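Local coordinates for uncharacterized protein (Desulfotomaculum acetoxidans, PDB 3U4Y) that is of unknown function but folds as a seven-bladed beta-propeller, probably related to the lactonase propeller family, at residues N34-G39 with P74-I79; S52-T57 with I67-E72; V15-R20 with D41-A46; L30-Q35 with Y309-E314. All blocks are in the same frame, centred on the assembly; numbering follows the deposited sequence.

Interaction 1 (N34-G39 with P74-I79); sequences NQITLG and PKVVAI
Pro74, just ahead of strand 75-81, lays its ring carbons against the carboxamide of Asn34. CD lies closest to Asn34 OD1, at 3.0 Å, while the neighbouring CG of Pro74 stands 3.3 Å from Asn34 ND2, so the CG-CD side of the ring spans the amide from oxygen to nitrogen. The amide is brought there by an Asn34 chi1 of -42°, which swings CG beside the backbone N. On the other flank of the ring, Pro74 CB is 4.2 Å from Ile36 CD1. Two residues further on, Val76 meets the same methyl from another direction: its CG1 lies 4.0 Å from Ile36 CD1, and the two side chains cross obliquely. Strands 32-37 and 75-81 are the outermost strands of two successive four-stranded blades of the propeller. The touching parts of the two segments point 17° apart, with no hydrogen bond between them, and side chains alone join the blade rims. Ile67 of the neighbouring strand 63-68 packs against both Ile36 and Pro74. A classic beta bulge sets Val77 and Ala78 together opposite Gln66 of strand 63-68. Past the bulge, Ile79 turns again to the first blade. Its CD1 meets Leu38 CD2 tip to tip at 3.6 Å, with Tyr40 also touching the isoleucine.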
loop_
_atom_site.group_PDB
_atom_site.type_symbol
_atom_site.label_atom_id
_atom_site.label_comp_id
_atom_site.label_asym_id
_atom_site.label_seq_id
_atom_site.Cartn_x
_atom_site.Cartn_y
_atom_site.Cartn_z
ATOM N N ASN A 34 7.796 -17.962 8.751
ATOM C CA ASN A 34 8.826 -18.341 7.800
ATOM C C ASN A 34 9.606 -17.076 7.465
ATOM O O ASN A 34 9.008 -16.022 7.296
ATOM C CB ASN A 34 8.209 -18.900 6.513
ATOM C CG ASN A 34 7.047 -19.826 6.767
ATOM O OD1 ASN A 34 7.224 -21.031 6.926
ATOM N ND2 ASN A 34 5.834 -19.267 6.780
ATOM N N GLN A 35 10.930 -17.170 7.364
ATOM C CA GLN A 35 11.728 -16.018 6.965
ATOM C C GLN A 35 12.578 -16.297 5.740
ATOM O O GLN A 35 13.571 -17.028 5.795
ATOM C CB GLN A 35 12.614 -15.545 8.109
ATOM C CG GLN A 35 11.889 -14.766 9.167
ATOM C CD GLN A 35 12.827 -14.221 10.212
ATOM O OE1 GLN A 35 13.809 -14.866 10.571
ATOM N NE2 GLN A 35 12.542 -13.019 10.700
ATOM N N ILE A 36 12.190 -15.694 4.631
ATOM C CA ILE A 36 12.903 -15.876 3.382
ATOM C C ILE A 36 13.922 -14.769 3.159
ATOM O O ILE A 36 13.557 -13.610 3.129
ATOM C CB ILE A 36 11.919 -15.877 2.221
ATOM C CG1 ILE A 36 10.941 -17.038 2.363
ATOM C CG2 ILE A 36 12.651 -15.975 0.918
ATOM C CD1 ILE A 36 10.107 -17.256 1.132
ATOM N N THR A 37 15.195 -15.131 3.004
ATOM C CA THR A 37 16.263 -14.154 2.774
ATOM C C THR A 37 16.848 -14.331 1.366
ATOM O O THR A 37 17.515 -15.327 1.090
ATOM C CB THR A 37 17.407 -14.299 3.822
ATOM O OG1 THR A 37 16.882 -14.275 5.160
ATOM C CG2 THR A 37 18.445 -13.184 3.659
ATOM N N LEU A 38 16.606 -13.370 0.480
ATOM C CA LEU A 38 17.076 -13.473 -0.905
ATOM C C LEU A 38 18.189 -12.495 -1.316
ATOM O O LEU A 38 18.698 -12.578 -2.433
ATOM C CB LEU A 38 15.916 -13.303 -1.881
ATOM C CG LEU A 38 14.855 -14.394 -1.928
ATOM C CD1 LEU A 38 13.603 -13.927 -1.222
ATOM C CD2 LEU A 38 14.545 -14.722 -3.377
ATOM N N GLY A 39 18.546 -11.567 -0.433
ATOM C CA GLY A 39 19.548 -10.570 -0.738
ATOM C C GLY A 39 19.127 -9.566 -1.793
ATOM O O GLY A 39 19.881 -9.283 -2.725
ATOM N N PRO A 74 6.953 -21.834 2.710
ATOM C CA PRO A 74 6.655 -20.981 1.558
ATOM C C PRO A 74 7.638 -21.165 0.411
ATOM O O PRO A 74 8.853 -21.155 0.603
ATOM C CB PRO A 74 6.801 -19.573 2.135
ATOM C CG PRO A 74 6.370 -19.716 3.535
ATOM C CD PRO A 74 6.665 -21.137 3.975
ATOM N N LYS A 75 7.087 -21.294 -0.789
ATOM C CA LYS A 75 7.849 -21.585 -1.995
ATOM C C LYS A 75 7.916 -20.397 -2.967
ATOM O O LYS A 75 6.916 -20.019 -3.565
ATOM C CB LYS A 75 7.215 -22.795 -2.682
ATOM C CG LYS A 75 7.489 -22.910 -4.159
ATOM C CD LYS A 75 7.024 -24.253 -4.670
ATOM C CE LYS A 75 7.146 -24.308 -6.162
ATOM N NZ LYS A 75 8.472 -23.774 -6.545
ATOM N N VAL A 76 9.089 -19.798 -3.126
ATOM C CA VAL A 76 9.239 -18.756 -4.134
ATOM C C VAL A 76 9.318 -19.416 -5.506
ATOM O O VAL A 76 9.898 -20.489 -5.642
ATOM C CB VAL A 76 10.433 -17.772 -3.848
ATOM C CG1 VAL A 76 11.202 -18.152 -2.591
ATOM C CG2 VAL A 76 11.335 -17.655 -5.040
ATOM N N VAL A 77 8.715 -18.789 -6.515
ATOM C CA VAL A 77 8.480 -19.463 -7.786
ATOM C C VAL A 77 8.845 -18.667 -9.033
ATOM O O VAL A 77 8.944 -19.228 -10.126
ATOM C CB VAL A 77 7.019 -19.913 -7.901
ATOM C CG1 VAL A 77 6.626 -20.686 -6.650
ATOM C CG2 VAL A 77 6.098 -18.712 -8.133
ATOM N N ALA A 78 9.034 -17.364 -8.883
ATOM C CA ALA A 78 9.553 -16.556 -9.982
ATOM C C ALA A 78 10.437 -15.442 -9.453
ATOM O O ALA A 78 10.211 -14.954 -8.346
ATOM C CB ALA A 78 8.419 -15.986 -10.831
ATOM N N ILE A 79 11.459 -15.078 -10.232
ATOM C CA ILE A 79 12.280 -13.888 -9.979
ATOM C C ILE A 79 12.583 -13.197 -11.302
ATOM O O ILE A 79 13.376 -13.704 -12.099
ATOM C CB ILE A 79 13.616 -14.202 -9.249
ATOM C CG1 ILE A 79 13.345 -14.740 -7.841
ATOM C CG2 ILE A 79 14.474 -12.957 -9.170
ATOM C CD1 ILE A 79 14.548 -14.850 -6.949
#

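Interaction 2 (S52-T57 with I67-E72); sequences SNVVVT and IETQLE
Val54 and Ile67 form the firm part of this contact, an antiparallel hydrogen-bonded pair. Val54 N donates to Ile67 O at 2.9 Å, nearly straight (167°). The return bond from Ile67 N to Val54 O is longer, 3.2 Å. On the face carrying these two residues, Val54 CG1 lies 4.2 Å from Ile67 CG2. Val54 CG2 meets Thr69 CG2 at 4.0 Å, the two side chains crossing at about a right angle. Just beyond the pairing, Thr69 N donates to Ser52 O at 3.0 Å, extending the grip past the end of strand 63-68. The opposite face, with Asn53 and Glu68, is looser and partly exposed. Here the side chains run alongside each other, Asn53 OD1 touching Glu68 CG at 3.5 Å, with amide and carboxylate planes 77° apart; Asn53 OD1 takes its hydrogen bond from Gln66 NE2. Strands 53-58 and 63-68 are the two middle strands of a propeller blade, linked as a beta hairpin. Ile13 of strand 11-16 covers Val54 and Phe24 of strand 21-26 covers Ile67, both from the preceding blade, while Cys51, beside Ser52, is disulfide-bonded to Cys322.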
loop_
_atom_site.group_PDB
_atom_site.type_symbol
_atom_site.label_atom_id
_atom_site.label_comp_id
_atom_site.label_asym_id
_atom_site.label_seq_id
_atom_site.Cartn_x
_atom_site.Cartn_y
_atom_site.Cartn_z
ATOM N N SER A 52 -3.304 -16.618 -1.975
ATOM C CA SER A 52 -2.407 -17.710 -2.322
ATOM C C SER A 52 -1.024 -17.250 -2.793
ATOM O O SER A 52 -0.024 -17.949 -2.603
ATOM C CB SER A 52 -3.061 -18.565 -3.407
ATOM O OG SER A 52 -3.463 -17.769 -4.511
ATOM N N ASN A 53 -0.971 -16.085 -3.427
ATOM C CA ASN A 53 0.289 -15.564 -3.930
ATOM C C ASN A 53 0.633 -14.178 -3.428
ATOM O O ASN A 53 -0.226 -13.315 -3.266
ATOM C CB ASN A 53 0.327 -15.597 -5.453
ATOM C CG ASN A 53 0.465 -16.991 -5.980
ATOM O OD1 ASN A 53 1.529 -17.391 -6.478
ATOM N ND2 ASN A 53 -0.597 -17.768 -5.834
ATOM N N VAL A 54 1.922 -13.989 -3.196
ATOM C CA VAL A 54 2.462 -12.745 -2.690
ATOM C C VAL A 54 3.384 -12.123 -3.734
ATOM O O VAL A 54 3.863 -12.809 -4.640
ATOM C CB VAL A 54 3.244 -12.997 -1.391
ATOM C CG1 VAL A 54 4.479 -12.119 -1.315
ATOM C CG2 VAL A 54 2.346 -12.790 -0.193
ATOM N N VAL A 55 3.612 -10.818 -3.614
ATOM C CA VAL A 55 4.560 -10.126 -4.469
ATOM C C VAL A 55 5.425 -9.169 -3.656
ATOM O O VAL A 55 4.897 -8.415 -2.835
ATOM C CB VAL A 55 3.840 -9.372 -5.586
ATOM C CG1 VAL A 55 4.654 -8.205 -6.011
ATOM C CG2 VAL A 55 3.615 -10.295 -6.763
ATOM N N VAL A 56 6.746 -9.223 -3.854
ATOM C CA VAL A 56 7.663 -8.269 -3.218
ATOM C C VAL A 56 8.463 -7.507 -4.266
ATOM O O VAL A 56 8.846 -8.058 -5.287
ATOM C CB VAL A 56 8.645 -8.936 -2.239
ATOM C CG1 VAL A 56 9.130 -7.926 -1.234
ATOM C CG2 VAL A 56 7.980 -10.051 -1.501
ATOM N N THR A 57 8.720 -6.234 -4.009
ATOM C CA THR A 57 9.418 -5.386 -4.967
ATOM C C THR A 57 10.815 -5.032 -4.464
ATOM O O THR A 57 11.129 -5.217 -3.291
ATOM C CB THR A 57 8.627 -4.081 -5.235
ATOM O OG1 THR A 57 8.197 -3.532 -3.988
ATOM C CG2 THR A 57 7.405 -4.349 -6.100
ATOM N N ILE A 67 5.841 -15.321 -4.678
ATOM C CA ILE A 67 5.891 -16.520 -3.854
ATOM C C ILE A 67 4.511 -17.163 -3.586
ATOM O O ILE A 67 3.510 -16.457 -3.487
ATOM C CB ILE A 67 6.680 -16.263 -2.546
ATOM C CG1 ILE A 67 5.781 -16.406 -1.333
ATOM C CG2 ILE A 67 7.378 -14.896 -2.561
ATOM C CD1 ILE A 67 6.557 -16.518 -0.063
ATOM N N GLU A 68 4.460 -18.499 -3.519
ATOM C CA GLU A 68 3.232 -19.215 -3.151
ATOM C C GLU A 68 3.218 -19.489 -1.649
ATOM O O GLU A 68 4.229 -19.892 -1.085
ATOM C CB GLU A 68 3.125 -20.541 -3.892
ATOM C CG GLU A 68 2.887 -20.455 -5.388
ATOM C CD GLU A 68 2.755 -21.849 -6.022
ATOM O OE1 GLU A 68 2.800 -22.863 -5.273
ATOM O OE2 GLU A 68 2.610 -21.926 -7.267
ATOM N N THR A 69 2.076 -19.306 -0.998
ATOM C CA THR A 69 2.063 -19.245 0.461
ATOM C C THR A 69 1.420 -20.420 1.181
ATOM O O THR A 69 1.388 -20.442 2.418
ATOM C CB THR A 69 1.318 -18.002 0.932
ATOM O OG1 THR A 69 -0.059 -18.106 0.548
ATOM C CG2 THR A 69 1.918 -16.762 0.309
ATOM N N GLN A 70 0.906 -21.380 0.414
ATOM C CA GLN A 70 0.103 -22.462 0.971
ATOM C C GLN A 70 0.855 -23.778 1.094
ATOM O O GLN A 70 0.368 -24.812 0.633
ATOM C CB GLN A 70 -1.165 -22.675 0.132
ATOM C CG GLN A 70 -2.245 -21.609 0.324
ATOM C CD GLN A 70 -2.491 -21.303 1.787
ATOM O OE1 GLN A 70 -2.785 -22.201 2.580
ATOM N NE2 GLN A 70 -2.353 -20.034 2.158
ATOM N N LEU A 71 2.038 -23.759 1.701
ATOM C CA LEU A 71 2.767 -25.012 1.892
ATOM C C LEU A 71 3.818 -25.005 2.977
ATOM O O LEU A 71 4.211 -23.952 3.481
ATOM C CB LEU A 71 3.360 -25.538 0.585
ATOM C CG LEU A 71 3.489 -24.498 -0.503
ATOM C CD1 LEU A 71 4.428 -23.411 -0.035
ATOM C CD2 LEU A 71 3.963 -25.143 -1.777
ATOM N N GLU A 72 4.248 -26.226 3.295
ATOM C CA GLU A 72 5.137 -26.571 4.406
ATOM C C GLU A 72 6.093 -25.456 4.807
ATOM O O GLU A 72 5.963 -24.921 5.902
ATOM C CB GLU A 72 5.878 -27.896 4.112
ATOM C CG GLU A 72 5.077 -29.187 4.400
ATOM C CD GLU A 72 3.924 -29.451 3.423
ATOM O OE1 GLU A 72 3.154 -30.417 3.660
ATOM O OE2 GLU A 72 3.795 -28.703 2.424
#

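Interaction 3 (V15-R20 with D41-A46); sequences VEQHLR and DFVDTA
The backbones come closest where Gln17 and Phe42 approach to 5.0 Å between their CA atoms. The contact lies between two neighbouring blades of the beta-propeller: Val15 lies near the end of strand 11-16 of the blade that holds both chain termini, and Phe42 begins 42-47, the innermost strand of the next. The one hydrogen bond across the interface runs from Gln17 NE2 to Phe42 O, 3.1 Å long with an N-H...O angle of 147°. The acceptor lies in the amide plane of Gln17, whereas the donor is tilted from the plane of the Phe42 carbonyl. Gln17 reaches this oxygen with an extended chain, its CG turned away from its own backbone N (chi1 -175°), and the aliphatic CB and CG also lie along Phe42 O. Beyond the bond, the Gln17 amide runs alongside the Val43 side chain. Hydrophobic contact is made mainly by Val15, whose CG1 touches Phe42 CB, the valine set crosswise to the phenylalanine. Val56 of strand 53-58 backs Val15, Phe42 and Thr45 alike. Near the turn, the Phe42 ring approaches the Arg20 carbonyl, CE2 lying 3.8 Å from O. Arg20 and Asp41 carry opposite charges beyond salt-bridge range, and Asp41 OD2 bonds instead to Phe60 N. On its other branch, Val15 CG2 touches Thr45 CG2 at 4.1 Å.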
loop_
_atom_site.group_PDB
_atom_site.type_symbol
_atom_site.label_atom_id
_atom_site.label_comp_id
_atom_site.label_asym_id
_atom_site.label_seq_id
_atom_site.Cartn_x
_atom_site.Cartn_y
_atom_site.Cartn_z
ATOM N N VAL A 15 8.162 -6.669 5.095
ATOM C CA VAL A 15 9.486 -6.497 4.518
ATOM C C VAL A 15 10.497 -5.988 5.541
ATOM O O VAL A 15 10.177 -5.139 6.371
ATOM C CB VAL A 15 9.432 -5.553 3.323
ATOM C CG1 VAL A 15 10.827 -5.282 2.812
ATOM C CG2 VAL A 15 8.536 -6.141 2.240
ATOM N N GLU A 16 11.705 -6.544 5.497
ATOM C CA GLU A 16 12.819 -6.045 6.296
ATOM C C GLU A 16 13.935 -5.681 5.358
ATOM O O GLU A 16 14.741 -6.520 4.984
ATOM C CB GLU A 16 13.297 -7.091 7.277
ATOM C CG GLU A 16 12.277 -7.410 8.324
ATOM C CD GLU A 16 12.412 -8.819 8.821
ATOM O OE1 GLU A 16 12.107 -9.763 8.055
ATOM O OE2 GLU A 16 12.834 -8.980 9.979
ATOM N N GLN A 17 13.968 -4.417 4.971
ATOM C CA GLN A 17 14.789 -3.984 3.860
ATOM C C GLN A 17 16.279 -4.148 4.125
ATOM O O GLN A 17 17.046 -4.491 3.226
ATOM C CB GLN A 17 14.493 -2.527 3.528
ATOM C CG GLN A 17 15.236 -2.069 2.311
ATOM C CD GLN A 17 15.104 -0.600 2.079
ATOM O OE1 GLN A 17 15.787 0.206 2.723
ATOM N NE2 GLN A 17 14.226 -0.226 1.157
ATOM N N HIS A 18 16.686 -3.894 5.361
ATOM C CA HIS A 18 18.099 -3.882 5.683
ATOM C C HIS A 18 18.666 -5.284 5.837
ATOM O O HIS A 18 19.877 -5.474 5.798
ATOM C CB HIS A 18 18.355 -3.068 6.937
ATOM C CG HIS A 18 17.660 -3.587 8.148
ATOM N ND1 HIS A 18 16.306 -3.830 8.179
ATOM C CD2 HIS A 18 18.129 -3.897 9.379
ATOM C CE1 HIS A 18 15.971 -4.274 9.377
ATOM N NE2 HIS A 18 17.059 -4.323 10.125
ATOM N N LEU A 19 17.795 -6.267 6.017
ATOM C CA LEU A 19 18.236 -7.649 6.096
ATOM C C LEU A 19 18.042 -8.285 4.739
ATOM O O LEU A 19 18.368 -9.446 4.537
ATOM C CB LEU A 19 17.460 -8.415 7.160
ATOM C CG LEU A 19 17.514 -7.744 8.526
ATOM C CD1 LEU A 19 17.297 -8.745 9.644
ATOM C CD2 LEU A 19 18.841 -7.051 8.681
ATOM N N ARG A 20 17.523 -7.497 3.807
ATOM C CA ARG A 20 17.209 -7.991 2.479
ATOM C C ARG A 20 16.391 -9.278 2.624
ATOM O O ARG A 20 16.651 -10.298 2.000
ATOM C CB ARG A 20 18.493 -8.144 1.672
ATOM C CG ARG A 20 19.300 -6.839 1.642
ATOM C CD ARG A 20 20.291 -6.807 0.497
ATOM N NE ARG A 20 20.691 -5.449 0.133
ATOM C CZ ARG A 20 21.278 -5.139 -1.022
ATOM N NH1 ARG A 20 21.516 -6.090 -1.915
ATOM N NH2 ARG A 20 21.619 -3.885 -1.295
ATOM N N ASP A 41 16.901 -5.617 -2.486
ATOM C CA ASP A 41 16.668 -4.271 -2.010
ATOM C C ASP A 41 15.150 -4.054 -1.766
ATOM O O ASP A 41 14.509 -3.196 -2.397
ATOM C CB ASP A 41 17.197 -3.350 -3.113
ATOM C CG ASP A 41 17.351 -1.945 -2.666
ATOM O OD1 ASP A 41 17.670 -1.739 -1.478
ATOM O OD2 ASP A 41 17.155 -1.042 -3.505
ATOM N N PHE A 42 14.578 -4.842 -0.853
ATOM C CA PHE A 42 13.114 -4.952 -0.721
ATOM C C PHE A 42 12.387 -3.689 -0.235
ATOM O O PHE A 42 12.868 -2.973 0.642
ATOM C CB PHE A 42 12.730 -6.128 0.177
ATOM C CG PHE A 42 12.953 -7.477 -0.452
ATOM C CD1 PHE A 42 12.729 -7.675 -1.804
ATOM C CD2 PHE A 42 13.390 -8.552 0.318
ATOM C CE1 PHE A 42 12.935 -8.920 -2.377
ATOM C CE2 PHE A 42 13.601 -9.793 -0.247
ATOM C CZ PHE A 42 13.375 -9.975 -1.598
ATOM N N VAL A 43 11.209 -3.442 -0.806
ATOM C CA VAL A 43 10.425 -2.261 -0.462
ATOM C C VAL A 43 9.010 -2.605 0.020
ATOM O O VAL A 43 8.745 -2.558 1.215
ATOM C CB VAL A 43 10.389 -1.212 -1.615
ATOM C CG1 VAL A 43 9.686 0.043 -1.161
ATOM C CG2 VAL A 43 11.809 -0.868 -2.085
ATOM N N ASP A 44 8.113 -2.956 -0.900
ATOM C CA ASP A 44 6.698 -3.178 -0.552
ATOM C C ASP A 44 6.222 -4.583 -0.950
ATOM O O ASP A 44 6.950 -5.316 -1.624
ATOM C CB ASP A 44 5.801 -2.097 -1.197
ATOM C CG ASP A 44 4.452 -1.935 -0.491
ATOM O OD1 ASP A 44 3.433 -1.653 -1.175
ATOM O OD2 ASP A 44 4.412 -2.077 0.752
ATOM N N THR A 45 5.009 -4.943 -0.515
ATOM C CA THR A 45 4.359 -6.219 -0.850
ATOM C C THR A 45 2.883 -6.053 -1.121
ATOM O O THR A 45 2.211 -5.192 -0.543
ATOM C CB THR A 45 4.395 -7.242 0.306
ATOM O OG1 THR A 45 4.420 -6.561 1.566
ATOM C CG2 THR A 45 5.570 -8.138 0.200
ATOM N N ALA A 46 2.371 -6.923 -1.978
ATOM C CA ALA A 46 0.936 -7.090 -2.134
ATOM C C ALA A 46 0.639 -8.549 -1.866
ATOM O O ALA A 46 1.557 -9.353 -1.812
ATOM C CB ALA A 46 0.497 -6.706 -3.521
#

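Interaction 4 (L30-Q35 with Y309-E314); sequences LEILNQ and YVAGIE
Leu30 and Ile32 pack against Val310 and Ile313 where the last blade of the propeller hands over to the blade holding the N terminus. The chain leaves strand 306-309, the outer strand of the last blade, through a type II beta turn from Val310 to Ile313. Gly312 takes the turn's third position, with a positive phi of 51°. Contacts between apolar side chains come first. Leu30 CB lies 4.1 Å from Val310 CG1, the leucine lying across the valine, and Ile32 CG1 lies 3.9 Å from Ile313 CG1, the two isoleucines overlapping head to tail. Ile313 continues inward onto Val14 and Glu16 of strand 11-16. Contacts to the Leu30 carbonyl are the second kind: Val310 CG1 sits beside its own N (chi1 -66°), which sets it 3.7 Å from Leu30 O. The same oxygen makes a backbone contact with Val310 CA at 3.6 Å. No hydrogen bond joins the two segments, so the seam is made of apolar and van der Waals contact. Among polar groups, Gln35 comes near the turn but gives its amide to strand 21-26: NE2 is hydrogen-bonded to Ser23 OG and stays 3.9 Å from Gly312 O.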
loop_
_atom_site.group_PDB
_atom_site.type_symbol
_atom_site.label_atom_id
_atom_site.label_comp_id
_atom_site.label_asym_id
_atom_site.label_seq_id
_atom_site.Cartn_x
_atom_site.Cartn_y
_atom_site.Cartn_z
ATOM N N LEU A 30 1.119 -14.026 17.072
ATOM C CA LEU A 30 2.056 -12.920 16.952
ATOM C C LEU A 30 3.496 -13.400 17.049
ATOM O O LEU A 30 4.282 -12.886 17.851
ATOM C CB LEU A 30 1.773 -11.855 18.009
ATOM C CG LEU A 30 0.429 -11.187 17.768
ATOM C CD1 LEU A 30 0.239 -9.956 18.652
ATOM C CD2 LEU A 30 0.356 -10.829 16.308
ATOM N N GLU A 31 3.828 -14.394 16.231
ATOM C CA GLU A 31 5.182 -14.907 16.157
ATOM C C GLU A 31 5.514 -15.136 14.695
ATOM O O GLU A 31 4.614 -15.175 13.848
ATOM C CB GLU A 31 5.294 -16.210 16.935
ATOM C CG GLU A 31 4.982 -16.073 18.417
ATOM C CD GLU A 31 4.618 -17.402 19.064
ATOM O OE1 GLU A 31 4.795 -18.448 18.404
ATOM O OE2 GLU A 31 4.146 -17.399 20.225
ATOM N N ILE A 32 6.799 -15.273 14.390
ATOM C CA ILE A 32 7.211 -15.509 13.006
ATOM C C ILE A 32 6.678 -16.850 12.487
ATOM O O ILE A 32 6.309 -17.727 13.263
ATOM C CB ILE A 32 8.755 -15.460 12.819
ATOM C CG1 ILE A 32 9.340 -14.154 13.352
ATOM C CG2 ILE A 32 9.131 -15.650 11.366
ATOM C CD1 ILE A 32 9.311 -14.098 14.854
ATOM N N LEU A 33 6.649 -16.996 11.169
ATOM C CA LEU A 33 6.182 -18.208 10.518
ATOM C C LEU A 33 7.265 -18.803 9.636
ATOM O O LEU A 33 7.569 -19.991 9.719
ATOM C CB LEU A 33 5.001 -17.875 9.620
ATOM C CG LEU A 33 3.674 -18.504 9.967
ATOM C CD1 LEU A 33 3.416 -18.290 11.441
ATOM C CD2 LEU A 33 2.620 -17.845 9.116
ATOM N N ASN A 34 7.796 -17.962 8.751
ATOM C CA ASN A 34 8.826 -18.341 7.800
ATOM C C ASN A 34 9.606 -17.076 7.465
ATOM O O ASN A 34 9.008 -16.022 7.296
ATOM C CB ASN A 34 8.209 -18.900 6.513
ATOM C CG ASN A 34 7.047 -19.826 6.767
ATOM O OD1 ASN A 34 7.224 -21.031 6.926
ATOM N ND2 ASN A 34 5.834 -19.267 6.780
ATOM N N GLN A 35 10.930 -17.170 7.364
ATOM C CA GLN A 35 11.728 -16.018 6.965
ATOM C C GLN A 35 12.578 -16.297 5.740
ATOM O O GLN A 35 13.571 -17.028 5.795
ATOM C CB GLN A 35 12.614 -15.545 8.109
ATOM C CG GLN A 35 11.889 -14.766 9.167
ATOM C CD GLN A 35 12.827 -14.221 10.212
ATOM O OE1 GLN A 35 13.809 -14.866 10.571
ATOM N NE2 GLN A 35 12.542 -13.019 10.700
ATOM N N TYR A 309 4.037 -6.928 20.460
ATOM C CA TYR A 309 4.813 -6.930 19.211
ATOM C C TYR A 309 5.161 -8.357 18.773
ATOM O O TYR A 309 4.961 -9.302 19.541
ATOM C CB TYR A 309 6.071 -6.054 19.343
ATOM C CG TYR A 309 7.162 -6.590 20.262
ATOM C CD1 TYR A 309 8.436 -6.877 19.769
ATOM C CD2 TYR A 309 6.930 -6.796 21.623
ATOM C CE1 TYR A 309 9.446 -7.366 20.605
ATOM C CE2 TYR A 309 7.940 -7.283 22.471
ATOM C CZ TYR A 309 9.193 -7.569 21.952
ATOM O OH TYR A 309 10.197 -8.052 22.772
ATOM N N VAL A 310 5.655 -8.526 17.544
ATOM C CA VAL A 310 6.109 -9.845 17.101
ATOM C C VAL A 310 7.595 -10.015 17.371
ATOM O O VAL A 310 8.388 -9.086 17.207
ATOM C CB VAL A 310 5.840 -10.140 15.605
ATOM C CG1 VAL A 310 4.363 -10.219 15.318
ATOM C CG2 VAL A 310 6.483 -9.098 14.755
ATOM N N ALA A 311 7.956 -11.218 17.790
ATOM C CA ALA A 311 9.314 -11.542 18.181
ATOM C C ALA A 311 10.328 -11.408 17.055
ATOM O O ALA A 311 10.171 -11.978 15.980
ATOM C CB ALA A 311 9.338 -12.949 18.693
ATOM N N GLY A 312 11.390 -10.667 17.312
ATOM C CA GLY A 312 12.511 -10.627 16.389
ATOM C C GLY A 312 12.243 -10.340 14.919
ATOM O O GLY A 312 12.849 -10.968 14.051
ATOM N N ILE A 313 11.353 -9.394 14.624
ATOM C CA ILE A 313 11.237 -8.855 13.268
ATOM C C ILE A 313 11.670 -7.403 13.308
ATOM O O ILE A 313 11.126 -6.616 14.078
ATOM C CB ILE A 313 9.796 -8.881 12.714
ATOM C CG1 ILE A 313 9.293 -10.307 12.489
ATOM C CG2 ILE A 313 9.731 -8.140 11.399
ATOM C CD1 ILE A 313 7.960 -10.353 11.767
ATOM N N GLU A 314 12.646 -7.046 12.482
ATOM C CA GLU A 314 13.107 -5.671 12.408
ATOM C C GLU A 314 12.378 -4.979 11.259
ATOM O O GLU A 314 12.843 -4.936 10.124
ATOM C CB GLU A 314 14.622 -5.643 12.245
ATOM C CG GLU A 314 15.350 -6.443 13.333
ATOM C CD GLU A 314 16.866 -6.491 13.150
ATOM O OE1 GLU A 314 17.550 -7.068 14.025
ATOM O OE2 GLU A 314 17.371 -5.959 12.136
#

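Overall arrangement
From the N terminus, 15-20 opens interaction 3, and 30-39 then opens interactions 4 and 1, which share Asn34 and Gln35. Interaction 3 closes at 41-46 and so crosses both. Interaction 2 opens and closes next, between 52 and 72, as a hairpin within the wider loops of interactions 1 and 4. Interaction 1 shuts at 74-79; interaction 4 shuts only at 309-314, after the chain has gone round the propeller. Interactions 1 and 3 join the terminal blade to the next at its outer and inner parts, interaction 2 holds that next blade together, and interaction 4 ties the terminal blade to the last one. His18 and Glu314 link interactions 3 and 4 directly.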